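GH5 (Bacteroidetes bacterium AC2a, PDB 4YHE) is probably an endoglucanase of glycoside hydrolase family 5 that cleaves the beta-1,4-glucosidic bonds of cellulose. Local coordinates at residues 1-6 / 323-328. Sequence-based numbering, arbitrary orientation.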
loop_
_atom_site.group_PDB
_atom_site.type_symbol
_atom_site.label_atom_id
_atom_site.label_comp_id
_atom_site.label_asym_id
_atom_site.label_seq_id
_atom_site.Cartn_x
_atom_site.Cartn_y
_atom_site.Cartn_z
ATOM N N ARG A 1 15.021 -8.800 22.288
ATOM C CA ARG A 1 14.715 -7.537 21.534
ATOM C C ARG A 1 13.311 -7.553 20.936
ATOM O O ARG A 1 12.969 -8.468 20.208
ATOM C CB ARG A 1 15.688 -7.352 20.380
ATOM C CG ARG A 1 17.142 -7.152 20.763
ATOM C CD ARG A 1 17.957 -6.751 19.546
ATOM N NE ARG A 1 17.826 -7.734 18.471
ATOM C CZ ARG A 1 18.272 -7.578 17.222
ATOM N NH1 ARG A 1 18.900 -6.476 16.836
ATOM N NH2 ARG A 1 18.097 -8.552 16.341
ATOM N N PRO A 2 12.496 -6.520 21.210
ATOM C CA PRO A 2 11.165 -6.478 20.571
ATOM C C PRO A 2 11.183 -6.574 19.042
ATOM O O PRO A 2 10.279 -7.169 18.474
ATOM C CB PRO A 2 10.589 -5.144 21.021
ATOM C CG PRO A 2 11.324 -4.821 22.286
ATOM C CD PRO A 2 12.662 -5.493 22.243
ATOM N N MET A 3 12.195 -6.033 18.384
ATOM C CA MET A 3 12.269 -6.143 16.923
ATOM C C MET A 3 12.476 -7.591 16.432
ATOM O O MET A 3 12.380 -7.856 15.236
ATOM C CB MET A 3 13.374 -5.264 16.366
ATOM C CG MET A 3 14.787 -5.798 16.526
ATOM S SD MET A 3 15.962 -4.702 15.725
ATOM C CE MET A 3 16.441 -3.740 17.118
ATOM N N ASP A 4 12.763 -8.522 17.343
ATOM C CA ASP A 4 12.935 -9.926 16.967
ATOM C C ASP A 4 11.662 -10.700 17.183
ATOM O O ASP A 4 11.648 -11.904 16.955
ATOM C CB ASP A 4 14.083 -10.584 17.764
ATOM C CG ASP A 4 15.421 -10.023 17.420
ATOM O OD1 ASP A 4 15.619 -9.650 16.269
ATOM O OD2 ASP A 4 16.314 -9.962 18.278
ATOM N N ASN A 5 10.568 -10.038 17.561
ATOM C CA ASN A 5 9.388 -10.770 17.920
ATOM C C ASN A 5 8.646 -11.407 16.699
ATOM O O ASN A 5 9.054 -11.246 15.560
ATOM C CB ASN A 5 8.471 -9.938 18.808
ATOM C CG ASN A 5 7.731 -8.866 18.037
ATOM O OD1 ASN A 5 7.848 -8.767 16.812
ATOM N ND2 ASN A 5 6.965 -8.074 18.747
ATOM N N GLU A 6 7.612 -12.189 16.978
ATOM C CA GLU A 6 6.884 -12.938 15.948
ATOM C C GLU A 6 6.207 -11.966 14.940
ATOM O O GLU A 6 6.222 -12.195 13.739
ATOM C CB GLU A 6 5.869 -13.872 16.625
ATOM C CG GLU A 6 5.063 -14.774 15.703
ATOM C CD GLU A 6 3.796 -15.382 16.347
ATOM O OE1 GLU A 6 3.592 -15.242 17.576
ATOM O OE2 GLU A 6 2.983 -16.001 15.611
ATOM N N ASP A 323 17.095 -3.582 5.932
ATOM C CA ASP A 323 17.953 -3.334 7.095
ATOM C C ASP A 323 17.184 -2.852 8.307
ATOM O O ASP A 323 17.628 -3.043 9.426
ATOM C CB ASP A 323 19.077 -2.363 6.738
ATOM C CG ASP A 323 20.113 -2.984 5.809
ATOM O OD1 ASP A 323 20.128 -4.219 5.682
ATOM O OD2 ASP A 323 20.875 -2.247 5.166
ATOM N N ARG A 324 16.014 -2.241 8.072
ATOM C CA ARG A 324 15.096 -1.822 9.115
ATOM C C ARG A 324 13.929 -2.784 9.339
ATOM O O ARG A 324 13.008 -2.478 10.080
ATOM C CB ARG A 324 14.596 -0.401 8.771
ATOM C CG ARG A 324 15.659 0.643 9.035
ATOM C CD ARG A 324 15.576 1.921 8.221
ATOM N NE ARG A 324 16.800 2.688 8.433
ATOM C CZ ARG A 324 17.974 2.419 7.864
ATOM N NH1 ARG A 324 18.094 1.441 6.961
ATOM N NH2 ARG A 324 19.035 3.153 8.173
ATOM N N ARG A 325 13.988 -3.977 8.735
ATOM C CA ARG A 325 12.945 -5.004 8.905
ATOM C C ARG A 325 11.557 -4.590 8.400
ATOM O O ARG A 325 10.530 -5.022 8.923
ATOM C CB ARG A 325 12.894 -5.465 10.375
ATOM C CG ARG A 325 14.277 -5.942 10.813
ATOM C CD ARG A 325 14.324 -6.525 12.205
ATOM N NE ARG A 325 15.732 -6.805 12.470
ATOM C CZ ARG A 325 16.203 -7.761 13.264
ATOM N NH1 ARG A 325 15.383 -8.564 13.937
ATOM N NH2 ARG A 325 17.523 -7.899 13.382
ATOM N N ILE A 326 11.578 -3.765 7.377
ATOM C CA ILE A 326 10.374 -3.236 6.730
ATOM C C ILE A 326 10.192 -3.918 5.362
ATOM O O ILE A 326 11.113 -3.992 4.557
ATOM C CB ILE A 326 10.504 -1.733 6.570
ATOM C CG1 ILE A 326 10.508 -1.069 7.954
ATOM C CG2 ILE A 326 9.323 -1.162 5.763
ATOM C CD1 ILE A 326 10.839 0.410 7.881
ATOM N N SER A 327 8.986 -4.420 5.147
ATOM C CA SER A 327 8.555 -4.953 3.864
ATOM C C SER A 327 7.858 -3.873 3.033
ATOM O O SER A 327 7.419 -2.816 3.569
ATOM C CB SER A 327 7.598 -6.115 4.102
ATOM O OG SER A 327 6.485 -5.750 4.914
ATOM N N ALA A 328 7.711 -4.148 1.745
ATOM C CA ALA A 328 7.187 -3.137 0.803
ATOM C C ALA A 328 6.580 -3.742 -0.457
ATOM O O ALA A 328 7.147 -4.662 -1.061
ATOM C CB ALA A 328 8.283 -2.158 0.439
#
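Arg325 reaches Met3 and Asp4 because its side chain is drawn out straight from CG to NE, while Asp4 sets CG anti to its carbonyl carbon (chi1 -67°), which brings the carboxylate back to meet it. The result is a salt-bridge network on the surface of a (beta/alpha)8 barrel, joining the N-terminal 3-10 turn of residues 2-4 to the loop that leads from helix 304-323 into strand 327-332, the eighth of the barrel. Arg325 has positive phi and is the C-prime residue of the Schellman motif ending that helix. Arg325 NH1 gives the salt bridge to Asp4 OD1 at 2.6 Å, nearly along the C-O axis of the carboxylate, although Asp4 OD1 lies somewhat out of the Arg325 guanidinium plane. Arg325 NH1 also makes a weak hydrogen bond to Met3 O at 3.3 Å. Met3 SD sits 3.8 Å above the Arg325 guanidinium plane, over its centre, and Val8 and Met12 of helix 6-13 also touch this side chain. Arg1 NH2 comes within 3.1 Å of Arg325 NH2, two donors with no bond between them; the guanidinium planes stand 87° apart, and the shared carboxylate of Asp4 probably offsets their like charges. An alanine in place of Arg325 would probably leave Asp4 with Arg1 as its sole partner in this network and deprive the Met3 sulfur of the flat group beneath it. On the Arg1 side, NE donates to Asp4 OD2 at 2.7 Å, in the guanidinium plane yet from 38° out of the carboxylate plane.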